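Local coordinates for protein alpha-1,2-mannosidase (Bacteroides thetaiotaomicron, PDB 2WW2) that hydrolyses alpha-mannosides with inversion of configuration, as a calcium-dependent glycoside hydrolase of family 92 from a human gut symbiont, at residues Q69-Y77 with W370-C378; G655-T663 with F672-A680. All coordinates share one frame; numbering follows the deposited sequence. Where two conformers were deposited one is given.

Interaction 1: residues Q69-Y77 with W370-C378; sequences QPSPWINDY and WASPGHRGC
Pro373 follows a cis peptide bond, and its ring packs over one face of Tyr77, a CH-pi contact with CD 3.9 Å from the ring centroid and only 9° off its normal. Further out, Pro373 CB reaches Tyr77 CZ. The hydroxyls of Tyr77 and Ser372 both bond Asp328, on the neighbouring strand 326-330. Ile74 fills the middle of the contact. With CG1 beside its backbone N (chi1 -66°), it lays that carbon over the six-membered ring of Trp370, 3.9 Å from the centroid, while CG2 presses tightly on Ser372 CB at 3.5 Å and CD1 meets Cys378 SG. Pro70 comes to the edge of the same indole, CG 3.7 Å from Trp370 CZ3. Above this apolar patch Arg376, bent at chi2 and chi3, folds its guanidinium back: NH2 donates 2.9 Å to a lone pair of Ile74 O, in both the guanidinium and carbonyl planes, and NH1 bonds Ser372 O at 3.0 Å within its own segment. A water 2.8 Å from both Asn75 O and Ser372 OG, with a weak bond from Arg376 NH1, bridges the two segments. Such loop-to-loop packing, with one arginine clamping carbonyls of both partners, joins the N-terminal beta domain to the catalytic domain in this two-domain GH92 fold.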
loop_
_atom_site.group_PDB
_atom_site.type_symbol
_atom_site.label_atom_id
_atom_site.label_comp_id
_atom_site.label_asym_id
_atom_site.label_seq_id
_atom_site.Cartn_x
_atom_site.Cartn_y
_atom_site.Cartn_z
ATOM N N GLN A 69 -0.026 -33.989 -14.099
ATOM C CA GLN A 69 0.552 -32.664 -13.779
ATOM C C GLN A 69 0.405 -32.241 -12.307
ATOM O O GLN A 69 -0.700 -32.184 -11.778
ATOM C CB GLN A 69 -0.075 -31.589 -14.663
ATOM C CG GLN A 69 0.349 -30.159 -14.334
ATOM C CD GLN A 69 -0.234 -29.201 -15.334
ATOM O OE1 GLN A 69 0.092 -29.276 -16.514
ATOM N NE2 GLN A 69 -1.138 -28.323 -14.890
ATOM N N PRO A 70 1.527 -31.934 -11.641
ATOM C CA PRO A 70 1.459 -31.477 -10.245
ATOM C C PRO A 70 1.533 -29.952 -10.080
ATOM O O PRO A 70 1.411 -29.460 -8.951
ATOM C CB PRO A 70 2.722 -32.072 -9.639
ATOM C CG PRO A 70 3.726 -31.966 -10.798
ATOM C CD PRO A 70 2.904 -32.282 -12.049
ATOM N N SER A 71 1.744 -29.226 -11.175
ATOM C CA SER A 71 1.857 -27.747 -11.165
ATOM C C SER A 71 1.820 -27.280 -12.608
ATOM O O SER A 71 2.354 -27.965 -13.481
ATOM C CB SER A 71 3.199 -27.323 -10.534
ATOM O OG SER A 71 3.770 -26.211 -11.211
ATOM N N PRO A 72 1.186 -26.131 -12.878
ATOM C CA PRO A 72 1.150 -25.688 -14.285
ATOM C C PRO A 72 2.529 -25.357 -14.801
ATOM O O PRO A 72 2.771 -25.482 -15.993
ATOM C CB PRO A 72 0.293 -24.419 -14.266
ATOM C CG PRO A 72 0.057 -24.083 -12.816
ATOM C CD PRO A 72 0.349 -25.309 -11.987
ATOM N N TRP A 73 3.434 -24.946 -13.922
ATOM C CA TRP A 73 4.776 -24.585 -14.390
ATOM C C TRP A 73 5.696 -25.781 -14.522
ATOM O O TRP A 73 6.541 -25.810 -15.410
ATOM C CB TRP A 73 5.364 -23.453 -13.535
ATOM C CG TRP A 73 4.592 -22.194 -13.854
ATOM C CD1 TRP A 73 3.522 -21.678 -13.153
ATOM C CD2 TRP A 73 4.774 -21.343 -14.990
ATOM N NE1 TRP A 73 3.056 -20.551 -13.774
ATOM C CE2 TRP A 73 3.801 -20.321 -14.904
ATOM C CE3 TRP A 73 5.673 -21.339 -16.070
ATOM C CZ2 TRP A 73 3.697 -19.299 -15.860
ATOM C CZ3 TRP A 73 5.575 -20.313 -17.021
ATOM C CH2 TRP A 73 4.590 -19.311 -16.908
ATOM N N ILE A 74 5.503 -26.788 -13.672
ATOM C CA ILE A 74 6.184 -28.071 -13.864
ATOM C C ILE A 74 5.596 -28.759 -15.115
ATOM O O ILE A 74 6.312 -29.405 -15.879
ATOM C CB ILE A 74 5.968 -28.949 -12.607
ATOM C CG1 ILE A 74 6.674 -28.288 -11.406
ATOM C CG2 ILE A 74 6.470 -30.374 -12.832
ATOM C CD1 ILE A 74 8.183 -28.287 -11.527
ATOM N N ASN A 75 4.291 -28.592 -15.304
ATOM C CA ASN A 75 3.585 -29.048 -16.501
ATOM C C ASN A 75 3.486 -30.588 -16.499
ATOM O O ASN A 75 3.695 -31.225 -15.449
ATOM C CB ASN A 75 4.230 -28.428 -17.781
ATOM C CG ASN A 75 3.231 -28.278 -18.959
ATOM O OD1 ASN A 75 2.510 -29.216 -19.304
ATOM N ND2 ASN A 75 3.246 -27.116 -19.608
ATOM N N ASP A 76 3.141 -31.181 -17.638
ATOM C CA ASP A 76 2.642 -32.574 -17.694
ATOM C C ASP A 76 3.639 -33.542 -18.346
ATOM O O ASP A 76 4.658 -33.115 -18.914
ATOM C CB ASP A 76 1.303 -32.627 -18.458
ATOM C CG ASP A 76 0.362 -33.738 -17.941
ATOM O OD1 ASP A 76 0.804 -34.571 -17.110
ATOM O OD2 ASP A 76 -0.833 -33.748 -18.337
ATOM N N TYR A 77 3.359 -34.842 -18.234
ATOM C CA TYR A 77 4.102 -35.873 -18.970
ATOM C C TYR A 77 3.178 -37.099 -19.079
ATOM O O TYR A 77 2.207 -37.219 -18.302
ATOM C CB TYR A 77 5.417 -36.233 -18.252
ATOM C CG TYR A 77 5.172 -36.888 -16.910
ATOM C CD1 TYR A 77 5.053 -38.276 -16.801
ATOM C CD2 TYR A 77 5.002 -36.115 -15.763
ATOM C CE1 TYR A 77 4.768 -38.887 -15.572
ATOM C CE2 TYR A 77 4.729 -36.711 -14.523
ATOM C CZ TYR A 77 4.607 -38.095 -14.445
ATOM O OH TYR A 77 4.332 -38.685 -13.242
ATOM N N TRP A 370 12.376 -31.924 -5.902
ATOM C CA TRP A 370 11.211 -31.823 -6.803
ATOM C C TRP A 370 11.347 -32.933 -7.850
ATOM O O TRP A 370 12.382 -33.041 -8.510
ATOM C CB TRP A 370 11.160 -30.443 -7.496
ATOM C CG TRP A 370 9.866 -29.697 -7.234
ATOM C CD1 TRP A 370 9.707 -28.562 -6.489
ATOM C CD2 TRP A 370 8.550 -30.071 -7.691
ATOM N NE1 TRP A 370 8.362 -28.189 -6.466
ATOM C CE2 TRP A 370 7.642 -29.100 -7.200
ATOM C CE3 TRP A 370 8.060 -31.113 -8.490
ATOM C CZ2 TRP A 370 6.268 -29.156 -7.467
ATOM C CZ3 TRP A 370 6.684 -31.188 -8.736
ATOM C CH2 TRP A 370 5.805 -30.203 -8.226
ATOM N N ALA A 371 10.320 -33.774 -7.981
ATOM C CA ALA A 371 10.319 -34.878 -8.939
ATOM C C ALA A 371 9.062 -34.815 -9.785
ATOM O O ALA A 371 7.953 -34.668 -9.247
ATOM C CB ALA A 371 10.348 -36.232 -8.194
ATOM N N SER A 372 9.229 -34.955 -11.099
ATOM C CA SER A 372 8.085 -35.018 -12.012
ATOM C C SER A 372 8.510 -35.401 -13.445
ATOM O O SER A 372 8.730 -34.531 -14.288
ATOM C CB SER A 372 7.352 -33.665 -12.043
ATOM O OG SER A 372 6.150 -33.753 -12.807
ATOM N N PRO A 373 8.643 -36.702 -13.727
ATOM C CA PRO A 373 8.550 -37.801 -12.768
ATOM C C PRO A 373 9.912 -38.089 -12.144
ATOM O O PRO A 373 9.986 -38.664 -11.064
ATOM C CB PRO A 373 8.113 -38.980 -13.641
ATOM C CG PRO A 373 8.686 -38.690 -15.006
ATOM C CD PRO A 373 8.757 -37.181 -15.124
ATOM N N GLY A 374 10.971 -37.689 -12.831
ATOM C CA GLY A 374 12.315 -37.779 -12.297
ATOM C C GLY A 374 12.754 -36.416 -11.799
ATOM O O GLY A 374 11.927 -35.517 -11.627
ATOM N N HIS A 375 14.058 -36.247 -11.593
ATOM C CA HIS A 375 14.582 -35.009 -11.037
ATOM C C HIS A 375 14.252 -33.803 -11.915
ATOM O O HIS A 375 14.522 -33.809 -13.126
ATOM C CB HIS A 375 16.104 -35.094 -10.900
ATOM C CG HIS A 375 16.590 -36.043 -9.846
ATOM N ND1 HIS A 375 16.216 -35.947 -8.519
ATOM C CD2 HIS A 375 17.486 -37.058 -9.913
ATOM C CE1 HIS A 375 16.840 -36.884 -7.822
ATOM N NE2 HIS A 375 17.617 -37.571 -8.645
ATOM N N ARG A 376 13.670 -32.776 -11.294
ATOM C CA ARG A 376 13.356 -31.510 -11.959
ATOM C C ARG A 376 13.939 -30.348 -11.154
ATOM O O ARG A 376 13.899 -30.349 -9.908
ATOM C CB ARG A 376 11.835 -31.353 -12.076
ATOM C CG ARG A 376 11.156 -32.405 -12.987
ATOM C CD ARG A 376 11.464 -32.138 -14.466
ATOM N NE ARG A 376 10.904 -30.844 -14.852
ATOM C CZ ARG A 376 9.632 -30.644 -15.178
ATOM N NH1 ARG A 376 8.752 -31.658 -15.170
ATOM N NH2 ARG A 376 9.227 -29.420 -15.493
ATOM N N GLY A 377 14.463 -29.350 -11.846
ATOM C CA GLY A 377 15.103 -28.209 -11.184
ATOM C C GLY A 377 14.048 -27.215 -10.705
ATOM O O GLY A 377 13.482 -26.497 -11.506
ATOM N N CYS A 378 13.785 -27.171 -9.401
ATOM C CA CYS A 378 12.711 -26.299 -8.897
ATOM C C CYS A 378 12.829 -26.171 -7.381
ATOM O O CYS A 378 13.052 -27.169 -6.696
ATOM C CB CYS A 378 11.356 -26.919 -9.254
ATOM S SG CYS A 378 9.923 -25.900 -8.866
HETATM O O HOH W 1 6.007 -32.858 -15.465
#

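Interaction 2: residues G655-T663 with F672-A680; sequences GSPLFKKVT and FVVSAADNA. With GOL (glycerol), chain G.
Val662 and Val674 form a hydrogen-bonded pair of an antiparallel beta hairpin, strands 661-665 and 671-675, in the mixed sheet of the catalytic domain. Their side chains lie side by side, Val662 CG2 3.7 Å from Val674 CB, and Val674 CG1 continues to Pro657 CB, whose ring also meets Ala676 CB. These residues are buried: Ala276 of strand 274-277 touches Val662, and Leu714 of strand 710-717 touches Pro657. On the other face, where Lys661 and Val673 are partly exposed, Lys661 runs extended across Val673, CE 3.7 Å from CG1, and Thr663 OG1 sits against Val673 CG2. Lys660 and Lys661 both face Glu277 of the neighbouring strand 274-277, a classic beta bulge, and Ala676 N closes the ladder on Lys660 O. Beyond it a type I turn from Ala676 to Asn679 brings the Asn679 amide against the loop 657-659. CG stands opposite the backbone N (chi1 -152°), which aims ND2 at two carbonyls, Pro657 O at 2.8 Å and Phe659 O at 3.1 Å; both lie near the amide plane, although the donor rises well above each carbonyl plane. Arg608 bonds OD1 and fixes the amide from its other end. A leucine in place of Asn679 would probably leave the carbonyls of Pro657 and Phe659 without this donor and Arg608 without one of its acceptors, freeing the loop to shift. At the solvent side a glycerol, probably from the crystallisation liquor, bonds Leu658 O, and the exposed Lys660 stretches past it, bending at chi4 (-60°), which places NZ 2.8 Å from Asn679 O, in that carbonyl's plane.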
loop_
_atom_site.group_PDB
_atom_site.type_symbol
_atom_site.label_atom_id
_atom_site.label_comp_id
_atom_site.label_asym_id
_atom_site.label_seq_id
_atom_site.Cartn_x
_atom_site.Cartn_y
_atom_site.Cartn_z
ATOM N N GLY A 655 -3.714 -25.842 18.463
ATOM C CA GLY A 655 -4.303 -24.582 18.042
ATOM C C GLY A 655 -5.669 -24.483 18.683
ATOM O O GLY A 655 -5.790 -24.349 19.904
ATOM N N SER A 656 -6.698 -24.605 17.857
ATOM C CA SER A 656 -8.078 -24.578 18.318
ATOM C C SER A 656 -8.882 -25.251 17.218
ATOM O O SER A 656 -8.753 -24.861 16.046
ATOM C CB SER A 656 -8.530 -23.124 18.515
ATOM O OG SER A 656 -9.912 -23.062 18.766
ATOM N N PRO A 657 -9.662 -26.291 17.569
ATOM C CA PRO A 657 -10.371 -27.109 16.584
ATOM C C PRO A 657 -11.522 -26.317 15.979
ATOM O O PRO A 657 -12.083 -25.416 16.639
ATOM C CB PRO A 657 -10.936 -28.263 17.421
ATOM C CG PRO A 657 -11.147 -27.650 18.791
ATOM C CD PRO A 657 -9.991 -26.680 18.951
ATOM N N LEU A 658 -11.904 -26.690 14.762
ATOM C CA LEU A 658 -13.001 -26.022 14.073
ATOM C C LEU A 658 -14.371 -26.645 14.373
ATOM O O LEU A 658 -15.398 -25.952 14.359
ATOM C CB LEU A 658 -12.748 -26.060 12.552
ATOM C CG LEU A 658 -13.722 -25.242 11.703
ATOM C CD1 LEU A 658 -13.505 -23.730 11.964
ATOM C CD2 LEU A 658 -13.530 -25.601 10.219
ATOM N N PHE A 659 -14.398 -27.946 14.646
ATOM C CA PHE A 659 -15.682 -28.665 14.784
ATOM C C PHE A 659 -16.008 -28.969 16.246
ATOM O O PHE A 659 -15.143 -28.855 17.110
ATOM C CB PHE A 659 -15.643 -29.972 13.983
ATOM C CG PHE A 659 -15.459 -29.763 12.482
ATOM C CD1 PHE A 659 -16.553 -29.455 11.677
ATOM C CD2 PHE A 659 -14.194 -29.843 11.900
ATOM C CE1 PHE A 659 -16.389 -29.248 10.286
ATOM C CE2 PHE A 659 -14.012 -29.651 10.517
ATOM C CZ PHE A 659 -15.119 -29.354 9.711
ATOM N N LYS A 660 -17.247 -29.385 16.527
ATOM C CA LYS A 660 -17.576 -29.831 17.879
ATOM C C LYS A 660 -16.877 -31.153 18.191
ATOM O O LYS A 660 -16.646 -31.493 19.360
ATOM C CB LYS A 660 -19.098 -29.946 18.073
ATOM C CG LYS A 660 -19.759 -28.575 18.174
ATOM C CD LYS A 660 -21.265 -28.660 18.235
ATOM C CE LYS A 660 -21.885 -27.264 18.208
ATOM N NZ LYS A 660 -21.423 -26.448 19.380
ATOM N N LYS A 661 -16.491 -31.873 17.144
ATOM C CA LYS A 661 -15.841 -33.169 17.326
ATOM C C LYS A 661 -15.117 -33.646 16.070
ATOM O O LYS A 661 -15.657 -33.559 14.955
ATOM C CB LYS A 661 -16.893 -34.215 17.739
ATOM C CG LYS A 661 -16.301 -35.516 18.259
ATOM C CD LYS A 661 -17.396 -36.554 18.478
ATOM C CE LYS A 661 -16.895 -37.672 19.337
ATOM N NZ LYS A 661 -18.011 -38.616 19.682
ATOM N N VAL A 662 -13.887 -34.138 16.235
ATOM C CA VAL A 662 -13.250 -34.888 15.166
ATOM C C VAL A 662 -12.768 -36.190 15.779
ATOM O O VAL A 662 -12.319 -36.220 16.930
ATOM C CB VAL A 662 -12.032 -34.168 14.500
ATOM C CG1 VAL A 662 -12.473 -33.173 13.446
ATOM C CG2 VAL A 662 -11.154 -33.520 15.543
ATOM N N THR A 663 -12.891 -37.269 15.012
ATOM C CA THR A 663 -12.422 -38.576 15.423
ATOM C C THR A 663 -11.425 -39.068 14.385
ATOM O O THR A 663 -11.739 -39.159 13.196
ATOM C CB THR A 663 -13.578 -39.571 15.510
ATOM O OG1 THR A 663 -14.537 -39.099 16.462
ATOM C CG2 THR A 663 -13.082 -40.947 15.954
ATOM N N PHE A 672 -8.607 -41.554 18.173
ATOM C CA PHE A 672 -8.350 -40.397 19.014
ATOM C C PHE A 672 -9.396 -39.345 18.731
ATOM O O PHE A 672 -9.583 -38.940 17.575
ATOM C CB PHE A 672 -6.947 -39.825 18.789
ATOM C CG PHE A 672 -6.549 -38.823 19.850
ATOM C CD1 PHE A 672 -5.863 -39.229 20.971
ATOM C CD2 PHE A 672 -6.925 -37.488 19.743
ATOM C CE1 PHE A 672 -5.517 -38.328 21.967
ATOM C CE2 PHE A 672 -6.585 -36.577 20.732
ATOM C CZ PHE A 672 -5.878 -37.006 21.854
ATOM N N VAL A 673 -10.075 -38.897 19.779
ATOM C CA VAL A 673 -11.122 -37.882 19.633
ATOM C C VAL A 673 -10.685 -36.519 20.161
ATOM O O VAL A 673 -10.181 -36.419 21.282
ATOM C CB VAL A 673 -12.385 -38.308 20.387
ATOM C CG1 VAL A 673 -13.416 -37.141 20.474
ATOM C CG2 VAL A 673 -12.991 -39.556 19.734
ATOM N N VAL A 674 -10.871 -35.468 19.365
ATOM C CA VAL A 674 -10.762 -34.115 19.898
ATOM C C VAL A 674 -12.194 -33.628 20.050
ATOM O O VAL A 674 -12.880 -33.376 19.054
ATOM C CB VAL A 674 -9.977 -33.139 18.987
ATOM C CG1 VAL A 674 -9.969 -31.724 19.594
ATOM C CG2 VAL A 674 -8.551 -33.625 18.746
ATOM N N SER A 675 -12.685 -33.544 21.282
ATOM C CA SER A 675 -14.048 -33.025 21.458
ATOM C C SER A 675 -14.069 -31.593 22.001
ATOM O O SER A 675 -13.269 -31.217 22.863
ATOM C CB SER A 675 -14.911 -33.977 22.295
ATOM O OG SER A 675 -14.489 -33.964 23.634
ATOM N N ALA A 676 -14.987 -30.793 21.475
ATOM C CA ALA A 676 -15.112 -29.397 21.844
ATOM C C ALA A 676 -16.608 -29.103 21.823
ATOM O O ALA A 676 -17.115 -28.398 20.942
ATOM C CB ALA A 676 -14.345 -28.512 20.832
ATOM N N ALA A 677 -17.313 -29.667 22.801
ATOM C CA ALA A 677 -18.769 -29.718 22.746
ATOM C C ALA A 677 -19.399 -28.337 22.680
ATOM O O ALA A 677 -20.469 -28.178 22.096
ATOM C CB ALA A 677 -19.335 -30.531 23.932
ATOM N N ASP A 678 -18.751 -27.326 23.259
ATOM C CA ASP A 678 -19.320 -25.974 23.221
ATOM C C ASP A 678 -18.593 -25.032 22.274
ATOM O O ASP A 678 -18.591 -23.814 22.463
ATOM C CB ASP A 678 -19.406 -25.392 24.630
ATOM C CG ASP A 678 -20.250 -26.241 25.536
ATOM O OD1 ASP A 678 -21.447 -26.425 25.229
ATOM O OD2 ASP A 678 -19.718 -26.747 26.543
ATOM N N ASN A 679 -18.008 -25.608 21.224
ATOM C CA ASN A 679 -17.336 -24.827 20.187
ATOM C C ASN A 679 -18.348 -23.975 19.416
ATOM O O ASN A 679 -19.510 -24.382 19.247
ATOM C CB ASN A 679 -16.608 -25.753 19.221
ATOM C CG ASN A 679 -15.399 -25.088 18.573
ATOM O OD1 ASN A 679 -15.176 -23.887 18.734
ATOM N ND2 ASN A 679 -14.621 -25.868 17.833
ATOM N N ALA A 680 -17.899 -22.800 18.972
ATOM C CA ALA A 680 -18.715 -21.845 18.221
ATOM C C ALA A 680 -17.799 -20.846 17.550
ATOM O O ALA A 680 -16.644 -20.682 17.954
ATOM C CB ALA A 680 -19.688 -21.109 19.171
HETATM C C1 GOL G . -17.312 -23.823 15.235
HETATM O O1 GOL G . -16.729 -23.606 13.957
HETATM C C2 GOL G . -18.668 -24.504 15.115
HETATM O O2 GOL G . -18.897 -25.503 16.080
HETATM C C3 GOL G . -18.762 -25.201 13.798
HETATM O O3 GOL G . -19.581 -24.364 13.071
HETATM O O HOH W 2 -13.204 -30.826 17.570
#

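In the fold
From the N terminus, the chain leaves strand 60-67 and enters the loop 69-77, the first half of interaction 1. It then completes the N-terminal beta domain and crosses into the catalytic domain before 370-378 meets that loop, closing a long loop of 292 intervening residues between the two domains. Interaction 2 begins much later and spans only eight intervening residues, so it is a local hairpin closure inside the catalytic domain, tied to strands 274-277 and 710-717. The two contacts therefore follow in series, neither nested nor crossed, with centres about 38 Å apart and nearest atoms about 25 Å apart.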